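Local coordinates for poly-beta-1,6-N-acetyl-D-glucosamine N-deacetylase (Aggregatibacter actinomycetemcomitans, PDB 4U10), which probably removes N-acetyl groups from the polysaccharide poly-beta-1,6-N-acetyl-D-glucosamine, this chain being the metal-binding polysaccharide deacetylase domain of the longer protein, at residues Pro203-Trp208 against Gly225-Ala231; Leu161-Val165 against Trp208-Asn214; His10-Asp14 against Thr79-Ile84. All coordinates share one frame; numbering follows the deposited sequence.

Contact 1 (Pro203-Trp208 against Gly225-Ala231); sequences PRIMVW and GMTHHFA
Strands 205-207 and 228-230 run side by side as the parallel pair of a beta-alpha-beta unit whose connecting helix is 215-222. Three backbone bonds join them: Met206 N gives to His228 O at 3.0 Å, Phe230 N to Met206 O at 2.8 Å, and Trp208 N to Phe230 O, the last almost straight with an N-H...O angle of 177°. At each end a water extends the pairing. One links Arg204 O, Gly225 O and His228 N before the direct ladder begins; the other donates to both Trp208 O and Phe230 O.

On one face of the pair Ile205 CG2, set anti to its backbone N (CG1 at chi1 -59°), lies over the Phe230 ring, 3.7 Å from its centroid, in a CH-pi contact. Val207 CG2 comes to the same ring obliquely, 3.8 Å from Phe230 CD2. The opposite face carries Met206, His229 and Trp208. Here the indole and imidazole meet rim to rim with planes at 57°, which brings Trp208 NE1 to 3.0 Å from His229 ND1, while Met206 CG lies over one indole face, offset toward the rim. Met226, a selenomethionine like Met206, packs against 203-206, its SE 3.6 Å from Ile205 O. Just ahead of it Gly225, at positive phi, is the C-prime residue of the Schellman motif that ends the helix.

Strand 244-245 continues the sheet beyond 228-230. Helix 177-199 packs against Pro203, Met206 and Trp208, whereas Trp51 of helix 51-58 meets Ile205, His228 and Phe230. Arg204 reaches away to a salt bridge with Glu140 and a hydrogen bond to Gln52, and Val207 O accepts a hydrogen bond from ND1 of the zinc ligand His144.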
loop_
_atom_site.group_PDB
_atom_site.type_symbol
_atom_site.label_atom_id
_atom_site.label_comp_id
_atom_site.label_asym_id
_atom_site.label_seq_id
_atom_site.Cartn_x
_atom_site.Cartn_y
_atom_site.Cartn_z
ATOM N N PRO A 203 -8.610 7.223 6.502
ATOM C CA PRO A 203 -7.671 6.150 6.621
ATOM C C PRO A 203 -6.886 6.189 7.939
ATOM O O PRO A 203 -6.562 7.268 8.440
ATOM C CB PRO A 203 -6.684 6.419 5.435
ATOM C CG PRO A 203 -6.783 7.907 5.196
ATOM C CD PRO A 203 -8.210 8.233 5.518
ATOM N N ARG A 204 -6.451 5.031 8.427
ATOM C CA ARG A 204 -5.679 4.987 9.657
ATOM C C ARG A 204 -4.349 4.259 9.477
ATOM O O ARG A 204 -3.659 3.896 10.440
ATOM C CB ARG A 204 -6.522 4.354 10.763
ATOM C CG ARG A 204 -7.169 3.085 10.359
ATOM C CD ARG A 204 -8.116 2.516 11.447
ATOM N NE ARG A 204 -8.665 1.262 10.935
ATOM C CZ ARG A 204 -9.551 0.505 11.554
ATOM N NH1 ARG A 204 -10.020 0.888 12.734
ATOM N NH2 ARG A 204 -9.947 -0.637 10.980
ATOM N N ILE A 205 -3.941 4.113 8.231
ATOM C CA ILE A 205 -2.660 3.570 7.884
ATOM C C ILE A 205 -2.122 4.449 6.762
ATOM O O ILE A 205 -2.829 4.774 5.853
ATOM C CB ILE A 205 -2.780 2.119 7.337
ATOM C CG1 ILE A 205 -3.415 1.151 8.334
ATOM C CG2 ILE A 205 -1.464 1.511 6.853
ATOM C CD1 ILE A 205 -3.976 -0.094 7.637
HETATM N N MSE A 206 -0.845 4.768 6.852
HETATM C CA MSE A 206 -0.072 5.291 5.692
HETATM C C MSE A 206 0.781 4.200 5.165
HETATM O O MSE A 206 1.616 3.609 5.897
HETATM C CB MSE A 206 0.656 6.561 6.076
HETATM C CG MSE A 206 1.789 6.961 5.102
HETATM SE SE MSE A 206 0.931 7.468 3.402
HETATM C CE MSE A 206 0.371 9.219 3.886
ATOM N N VAL A 207 0.661 3.928 3.861
ATOM C CA VAL A 207 1.597 3.038 3.237
ATOM C C VAL A 207 2.579 3.814 2.399
ATOM O O VAL A 207 2.188 4.533 1.466
ATOM C CB VAL A 207 0.874 1.970 2.374
ATOM C CG1 VAL A 207 1.892 0.987 1.814
ATOM C CG2 VAL A 207 -0.219 1.232 3.171
ATOM N N TRP A 208 3.877 3.610 2.639
ATOM C CA TRP A 208 4.887 4.490 2.002
ATOM C C TRP A 208 5.117 4.025 0.593
ATOM O O TRP A 208 5.331 2.803 0.375
ATOM C CB TRP A 208 6.207 4.400 2.767
ATOM C CG TRP A 208 6.082 4.775 4.214
ATOM C CD1 TRP A 208 6.380 3.991 5.282
ATOM C CD2 TRP A 208 5.667 6.046 4.743
ATOM N NE1 TRP A 208 6.140 4.687 6.433
ATOM C CE2 TRP A 208 5.695 5.940 6.135
ATOM C CE3 TRP A 208 5.225 7.254 4.172
ATOM C CZ2 TRP A 208 5.317 6.981 6.958
ATOM C CZ3 TRP A 208 4.869 8.252 4.977
ATOM C CH2 TRP A 208 4.915 8.128 6.362
ATOM N N GLY A 225 -3.820 11.409 11.300
ATOM C CA GLY A 225 -4.450 10.217 11.853
ATOM C C GLY A 225 -3.846 8.908 11.431
ATOM O O GLY A 225 -4.479 7.872 11.583
HETATM N N MSE A 226 -2.624 8.925 10.889
HETATM C CA MSE A 226 -2.003 7.704 10.420
HETATM C C MSE A 226 -0.721 7.516 11.181
HETATM O O MSE A 226 0.398 7.913 10.705
HETATM C CB MSE A 226 -1.844 7.817 8.924
HETATM C CG MSE A 226 -3.203 8.097 8.304
HETATM SE SE MSE A 226 -2.955 8.317 6.360
HETATM C CE MSE A 226 -3.000 10.154 6.027
ATOM N N THR A 227 -0.874 6.938 12.379
ATOM C CA THR A 227 0.239 6.624 13.259
ATOM C C THR A 227 0.792 5.239 12.925
ATOM O O THR A 227 1.965 4.995 13.089
ATOM C CB THR A 227 -0.216 6.704 14.754
ATOM O OG1 THR A 227 -0.445 8.065 15.067
ATOM C CG2 THR A 227 0.834 6.215 15.674
ATOM N N HIS A 228 -0.072 4.346 12.436
ATOM C CA HIS A 228 0.379 3.100 11.816
ATOM C C HIS A 228 0.853 3.334 10.384
ATOM O O HIS A 228 0.137 3.867 9.547
ATOM C CB HIS A 228 -0.718 2.045 11.873
ATOM C CG HIS A 228 -1.105 1.698 13.268
ATOM N ND1 HIS A 228 -0.358 0.846 14.059
ATOM C CD2 HIS A 228 -2.137 2.105 14.026
ATOM C CE1 HIS A 228 -0.911 0.781 15.256
ATOM N NE2 HIS A 228 -2.000 1.527 15.251
ATOM N N HIS A 229 2.062 2.915 10.109
ATOM C CA HIS A 229 2.625 3.057 8.779
ATOM C C HIS A 229 3.243 1.759 8.284
ATOM O O HIS A 229 3.946 1.042 9.013
ATOM C CB HIS A 229 3.559 4.296 8.731
ATOM C CG HIS A 229 4.718 4.241 9.666
ATOM N ND1 HIS A 229 5.952 3.766 9.293
ATOM C CD2 HIS A 229 4.843 4.645 10.951
ATOM C CE1 HIS A 229 6.795 3.874 10.303
ATOM N NE2 HIS A 229 6.134 4.371 11.330
ATOM N N PHE A 230 3.023 1.457 7.015
ATOM C CA PHE A 230 3.525 0.230 6.398
ATOM C C PHE A 230 4.786 0.535 5.566
ATOM O O PHE A 230 4.707 1.213 4.532
ATOM C CB PHE A 230 2.466 -0.353 5.456
ATOM C CG PHE A 230 1.300 -1.101 6.128
ATOM C CD1 PHE A 230 1.004 -1.013 7.472
ATOM C CD2 PHE A 230 0.431 -1.867 5.314
ATOM C CE1 PHE A 230 -0.133 -1.707 7.998
ATOM C CE2 PHE A 230 -0.623 -2.555 5.839
ATOM C CZ PHE A 230 -0.889 -2.470 7.165
ATOM N N ALA A 231 5.915 -0.062 5.961
ATOM C CA ALA A 231 7.177 -0.019 5.186
ATOM C C ALA A 231 7.399 -1.351 4.419
ATOM O O ALA A 231 6.445 -2.062 4.117
ATOM C CB ALA A 231 8.340 0.339 6.136
HETATM O O HOH W 1 -3.035 5.209 12.718
HETATM O O HOH W 2 5.755 0.754 2.042
#

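Contact 2 (Leu161-Val165 against Trp208-Asn214); sequences LPAVV and WPYGQFN
Pro162 to Val165 form a type I beta turn, closed by Val165 N to Pro162 O at 3.0 Å, that faces the folded loop 208-214, where Gly211 N returns to Trp208 O and Gln212 N to Pro209 O. The proline ring meets one side of Tyr210 obliquely, with Pro162 CB 3.8 Å from Tyr210 CD2. Val164 forks between two partners: its CG1 approaches Trp208 CE3 at 4.2 Å, the side chains crossing at about a right angle, and its CG2 points to Pro209 CD. Val165 presses on the loop backbone instead, since with CG1 anti to the carbonyl carbon (chi1 -64°) that methyl comes to 3.5 Å from Phe213 N and also touches Gln212 O. Phe213 CB in turn rests over one face of the Trp208 indole. Asn214 brings ND2 near Val165, but its polar bonds go elsewhere: OD1 caps helix 215-222 at Ala217 N, and ND2 bonds Tyr180 OH. The turn therefore meets the loop through methyl and ring contacts, a fit of shape and dispersion, beside the zinc ligands His144 and His149, which Pro209 and Tyr210 approach from the loop.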
loop_
_atom_site.group_PDB
_atom_site.type_symbol
_atom_site.label_atom_id
_atom_site.label_comp_id
_atom_site.label_asym_id
_atom_site.label_seq_id
_atom_site.Cartn_x
_atom_site.Cartn_y
_atom_site.Cartn_z
ATOM N N LEU A 161 14.777 11.571 -6.302
ATOM C CA LEU A 161 14.478 10.721 -5.115
ATOM C C LEU A 161 12.958 10.748 -4.851
ATOM O O LEU A 161 12.306 11.695 -5.236
ATOM C CB LEU A 161 15.199 11.251 -3.878
ATOM C CG LEU A 161 16.717 11.276 -3.933
ATOM C CD1 LEU A 161 17.286 11.840 -2.638
ATOM C CD2 LEU A 161 17.164 9.843 -4.217
ATOM N N PRO A 162 12.382 9.700 -4.187
ATOM C CA PRO A 162 10.951 9.702 -3.880
ATOM C C PRO A 162 10.594 10.945 -3.153
ATOM O O PRO A 162 11.229 11.276 -2.182
ATOM C CB PRO A 162 10.778 8.457 -2.958
ATOM C CG PRO A 162 11.847 7.535 -3.338
ATOM C CD PRO A 162 12.989 8.386 -3.899
ATOM N N ALA A 163 9.558 11.624 -3.615
ATOM C CA ALA A 163 9.119 12.877 -3.082
ATOM C C ALA A 163 8.883 12.915 -1.573
ATOM O O ALA A 163 9.031 13.957 -0.958
ATOM C CB ALA A 163 7.833 13.344 -3.829
ATOM N N VAL A 164 8.467 11.807 -0.981
ATOM C CA VAL A 164 8.213 11.756 0.432
ATOM C C VAL A 164 9.498 12.011 1.236
ATOM O O VAL A 164 9.425 12.629 2.286
ATOM C CB VAL A 164 7.586 10.391 0.829
ATOM C CG1 VAL A 164 7.590 10.177 2.341
ATOM C CG2 VAL A 164 6.160 10.324 0.371
ATOM N N VAL A 165 10.654 11.582 0.727
ATOM C CA VAL A 165 11.833 11.454 1.593
ATOM C C VAL A 165 12.967 12.416 1.288
ATOM O O VAL A 165 14.043 12.265 1.894
ATOM C CB VAL A 165 12.410 10.018 1.648
ATOM C CG1 VAL A 165 11.396 9.067 2.263
ATOM C CG2 VAL A 165 12.884 9.511 0.290
ATOM N N TRP A 208 3.877 3.610 2.639
ATOM C CA TRP A 208 4.887 4.490 2.002
ATOM C C TRP A 208 5.117 4.025 0.593
ATOM O O TRP A 208 5.331 2.803 0.375
ATOM C CB TRP A 208 6.207 4.400 2.767
ATOM C CG TRP A 208 6.082 4.775 4.214
ATOM C CD1 TRP A 208 6.380 3.991 5.282
ATOM C CD2 TRP A 208 5.667 6.046 4.743
ATOM N NE1 TRP A 208 6.140 4.687 6.433
ATOM C CE2 TRP A 208 5.695 5.940 6.135
ATOM C CE3 TRP A 208 5.225 7.254 4.172
ATOM C CZ2 TRP A 208 5.317 6.981 6.958
ATOM C CZ3 TRP A 208 4.869 8.252 4.977
ATOM C CH2 TRP A 208 4.915 8.128 6.362
ATOM N N PRO A 209 5.077 4.955 -0.393
ATOM C CA PRO A 209 5.551 4.608 -1.739
ATOM C C PRO A 209 6.955 4.042 -1.700
ATOM O O PRO A 209 7.848 4.636 -1.067
ATOM C CB PRO A 209 5.570 6.003 -2.439
ATOM C CG PRO A 209 4.347 6.649 -1.862
ATOM C CD PRO A 209 4.586 6.347 -0.385
ATOM N N TYR A 210 7.149 2.911 -2.384
ATOM C CA TYR A 210 8.451 2.264 -2.550
ATOM C C TYR A 210 9.025 1.846 -1.215
ATOM O O TYR A 210 10.198 1.593 -1.118
ATOM C CB TYR A 210 9.425 3.251 -3.247
ATOM C CG TYR A 210 8.827 4.111 -4.409
ATOM C CD1 TYR A 210 8.384 3.555 -5.564
ATOM C CD2 TYR A 210 8.745 5.498 -4.303
ATOM C CE1 TYR A 210 7.839 4.329 -6.584
ATOM C CE2 TYR A 210 8.239 6.292 -5.323
ATOM C CZ TYR A 210 7.791 5.696 -6.470
ATOM O OH TYR A 210 7.287 6.496 -7.493
ATOM N N GLY A 211 8.244 1.809 -0.138
ATOM C CA GLY A 211 8.823 1.373 1.139
ATOM C C GLY A 211 9.607 2.476 1.871
ATOM O O GLY A 211 10.130 2.226 2.933
ATOM N N GLN A 212 9.715 3.695 1.300
ATOM C CA GLN A 212 10.643 4.656 1.820
ATOM C C GLN A 212 9.948 5.758 2.632
ATOM O O GLN A 212 9.001 6.394 2.176
ATOM C CB GLN A 212 11.477 5.291 0.703
ATOM C CG GLN A 212 12.295 4.260 -0.107
ATOM C CD GLN A 212 13.256 3.465 0.796
ATOM O OE1 GLN A 212 13.358 2.204 0.675
ATOM N NE2 GLN A 212 13.904 4.158 1.746
ATOM N N PHE A 213 10.563 6.065 3.760
ATOM C CA PHE A 213 10.019 7.028 4.720
ATOM C C PHE A 213 11.120 7.613 5.580
ATOM O O PHE A 213 12.268 7.227 5.472
ATOM C CB PHE A 213 8.947 6.324 5.567
ATOM C CG PHE A 213 9.476 5.319 6.548
ATOM C CD1 PHE A 213 9.764 4.025 6.166
ATOM C CD2 PHE A 213 9.632 5.666 7.878
ATOM C CE1 PHE A 213 10.292 3.132 7.077
ATOM C CE2 PHE A 213 10.136 4.775 8.796
ATOM C CZ PHE A 213 10.468 3.498 8.394
ATOM N N ASN A 214 10.745 8.536 6.445
ATOM C CA ASN A 214 11.636 9.099 7.408
ATOM C C ASN A 214 10.837 9.710 8.537
ATOM O O ASN A 214 9.609 9.585 8.596
ATOM C CB ASN A 214 12.622 10.109 6.734
ATOM C CG ASN A 214 11.925 11.371 6.257
ATOM O OD1 ASN A 214 10.928 11.756 6.791
ATOM N ND2 ASN A 214 12.459 11.988 5.254
#

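Contact 3 (His10-Asp14 against Thr79-Ile84); sequences HSVVD and TMYNVI. With ZN (zinc ion), chain D.
Thr79, in the first turn of helix 79-91, closes on the end of strand 3-13 in this polysaccharide deacetylase domain. Its CB sits 3.1 Å from Val12 O. From there the side chain divides: OG1, placed between the backbone N and the carbonyl carbon (chi1 57°), shares a hydrogen bond of 2.8 Å with Ser11 OG, while CG2 lies 3.2 Å from Val12 O, with Val13 CG1 farther off. A water donating to His10 O also lies 3.1 Å from Thr79 OG1. One turn on, Val83 and Ile84 pack against Val12: Val12 CB is 3.7 Å from Ile84 CG1, the two side chains crossing at about a right angle, and Val12 CG1 is 4.0 Å from Val83 CG1. Thr79 O takes both Val83 N and Ile84 N, the wider pi-type turn that places these two residues. Helix 31-42 adds Ala31 and Leu34 to the packing on Val12. Ahead of Val12 in the chain, the side chain of His10 leaves the backbone away from the helix, and its NE2 binds the zinc ion shared with Asp74 at 2.2 Å; a water binds the same ion at 2.0 Å.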
loop_
_atom_site.group_PDB
_atom_site.type_symbol
_atom_site.label_atom_id
_atom_site.label_comp_id
_atom_site.label_asym_id
_atom_site.label_seq_id
_atom_site.Cartn_x
_atom_site.Cartn_y
_atom_site.Cartn_z
ATOM N N HIS A 10 1.409 -5.712 -5.320
ATOM C CA HIS A 10 1.039 -4.570 -6.170
ATOM C C HIS A 10 0.008 -5.067 -7.169
ATOM O O HIS A 10 -1.120 -5.474 -6.757
ATOM C CB HIS A 10 2.311 -3.963 -6.788
ATOM C CG HIS A 10 3.174 -3.327 -5.757
ATOM N ND1 HIS A 10 3.993 -4.061 -4.928
ATOM C CD2 HIS A 10 3.250 -2.054 -5.329
ATOM C CE1 HIS A 10 4.574 -3.267 -4.057
ATOM N NE2 HIS A 10 4.150 -2.036 -4.285
ATOM N N SER A 11 0.343 -5.074 -8.446
ATOM C CA SER A 11 -0.618 -5.572 -9.410
ATOM C C SER A 11 -0.533 -7.088 -9.530
ATOM O O SER A 11 0.552 -7.692 -9.347
ATOM C CB SER A 11 -0.450 -4.920 -10.756
ATOM O OG SER A 11 -1.608 -5.071 -11.455
ATOM N N VAL A 12 -1.687 -7.663 -9.881
ATOM C CA VAL A 12 -1.919 -9.100 -10.087
ATOM C C VAL A 12 -2.781 -9.246 -11.362
ATOM O O VAL A 12 -3.826 -8.644 -11.495
ATOM C CB VAL A 12 -2.583 -9.819 -8.902
ATOM C CG1 VAL A 12 -2.702 -11.326 -9.184
ATOM C CG2 VAL A 12 -1.777 -9.660 -7.622
ATOM N N VAL A 13 -2.276 -10.003 -12.332
ATOM C CA VAL A 13 -2.894 -10.135 -13.627
ATOM C C VAL A 13 -3.133 -11.641 -13.888
ATOM O O VAL A 13 -2.411 -12.512 -13.340
ATOM C CB VAL A 13 -2.026 -9.503 -14.748
ATOM C CG1 VAL A 13 -1.949 -8.021 -14.569
ATOM C CG2 VAL A 13 -0.633 -10.082 -14.798
ATOM N N ASP A 14 -4.117 -11.961 -14.728
ATOM C CA ASP A 14 -4.361 -13.349 -15.109
ATOM C C ASP A 14 -3.205 -13.917 -15.939
ATOM O O ASP A 14 -2.825 -15.070 -15.780
ATOM C CB ASP A 14 -5.679 -13.487 -15.854
ATOM C CG ASP A 14 -6.872 -13.468 -14.901
ATOM O OD1 ASP A 14 -6.739 -13.868 -13.701
ATOM O OD2 ASP A 14 -7.936 -13.027 -15.344
ATOM N N THR A 79 -6.665 -3.816 -11.324
ATOM C CA THR A 79 -6.558 -5.242 -11.002
ATOM C C THR A 79 -7.001 -5.598 -9.604
ATOM O O THR A 79 -7.331 -6.740 -9.372
ATOM C CB THR A 79 -5.135 -5.801 -11.202
ATOM O OG1 THR A 79 -4.159 -5.067 -10.421
ATOM C CG2 THR A 79 -4.831 -5.805 -12.708
HETATM N N MSE A 80 -6.921 -4.652 -8.678
HETATM C CA MSE A 80 -7.474 -4.833 -7.328
HETATM C C MSE A 80 -8.906 -5.250 -7.405
HETATM O O MSE A 80 -9.359 -6.214 -6.751
HETATM C CB MSE A 80 -7.245 -3.605 -6.447
HETATM C CG MSE A 80 -7.823 -3.819 -5.048
HETATM SE SE MSE A 80 -6.665 -5.019 -4.032
HETATM C CE MSE A 80 -8.022 -5.605 -2.744
ATOM N N TYR A 81 -9.681 -4.528 -8.187
ATOM C CA TYR A 81 -11.081 -4.880 -8.297
ATOM C C TYR A 81 -11.352 -6.042 -9.227
ATOM O O TYR A 81 -12.247 -6.852 -8.933
ATOM C CB TYR A 81 -11.855 -3.675 -8.788
ATOM C CG TYR A 81 -13.367 -3.842 -8.860
ATOM C CD1 TYR A 81 -14.162 -3.671 -7.730
ATOM C CD2 TYR A 81 -14.000 -4.070 -10.071
ATOM C CE1 TYR A 81 -15.542 -3.798 -7.800
ATOM C CE2 TYR A 81 -15.388 -4.181 -10.144
ATOM C CZ TYR A 81 -16.146 -4.058 -9.014
ATOM O OH TYR A 81 -17.520 -4.134 -9.082
ATOM N N ASN A 82 -10.632 -6.096 -10.359
ATOM C CA ASN A 82 -10.900 -7.047 -11.442
ATOM C C ASN A 82 -10.321 -8.458 -11.285
ATOM O O ASN A 82 -10.824 -9.387 -11.907
ATOM C CB ASN A 82 -10.368 -6.540 -12.797
ATOM C CG ASN A 82 -11.062 -5.294 -13.254
ATOM O OD1 ASN A 82 -12.234 -5.074 -12.937
ATOM N ND2 ASN A 82 -10.324 -4.409 -13.944
ATOM N N VAL A 83 -9.238 -8.596 -10.534
ATOM C CA VAL A 83 -8.514 -9.828 -10.463
ATOM C C VAL A 83 -8.425 -10.223 -9.004
ATOM O O VAL A 83 -8.865 -11.296 -8.648
ATOM C CB VAL A 83 -7.108 -9.696 -11.065
ATOM C CG1 VAL A 83 -6.280 -10.971 -10.832
ATOM C CG2 VAL A 83 -7.183 -9.349 -12.554
ATOM N N ILE A 84 -7.978 -9.324 -8.144
ATOM C CA ILE A 84 -7.688 -9.693 -6.767
ATOM C C ILE A 84 -8.954 -9.919 -5.943
ATOM O O ILE A 84 -9.079 -10.911 -5.232
ATOM C CB ILE A 84 -6.785 -8.633 -6.131
ATOM C CG1 ILE A 84 -5.422 -8.659 -6.820
ATOM C CG2 ILE A 84 -6.591 -8.910 -4.649
ATOM C CD1 ILE A 84 -4.717 -7.339 -6.808
HETATM ZN ZN ZN D . 4.274 -0.438 -2.846
HETATM O O HOH W 3 -3.538 -4.346 -7.437
HETATM O O HOH W 4 -9.794 -12.428 -13.278
HETATM O O HOH W 5 4.434 1.372 -3.684
#

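How the contacts relate
Contacts 1 and 2 are continuous: they share Trp208, their centres lie 13 Å apart, Ala231 CB of the first touches Phe213 CE1 of the second at 3.5 Å, and strand 205-207 runs directly into the loop that receives the 161-165 turn. Contact 3 stands on the opposite side of the chain's centre, with its centre about 22 Å from that of contact 1 and about 24 Å from that of contact 2, and touches neither. Two zinc sites lie among the contacts: His10 of contact 3 binds one with Asp74, and the other is held by Asp75, His144 and His149. The side chains of Val207 and Pro209 lie about 5 Å (nearest atoms) from a bound zinc ion.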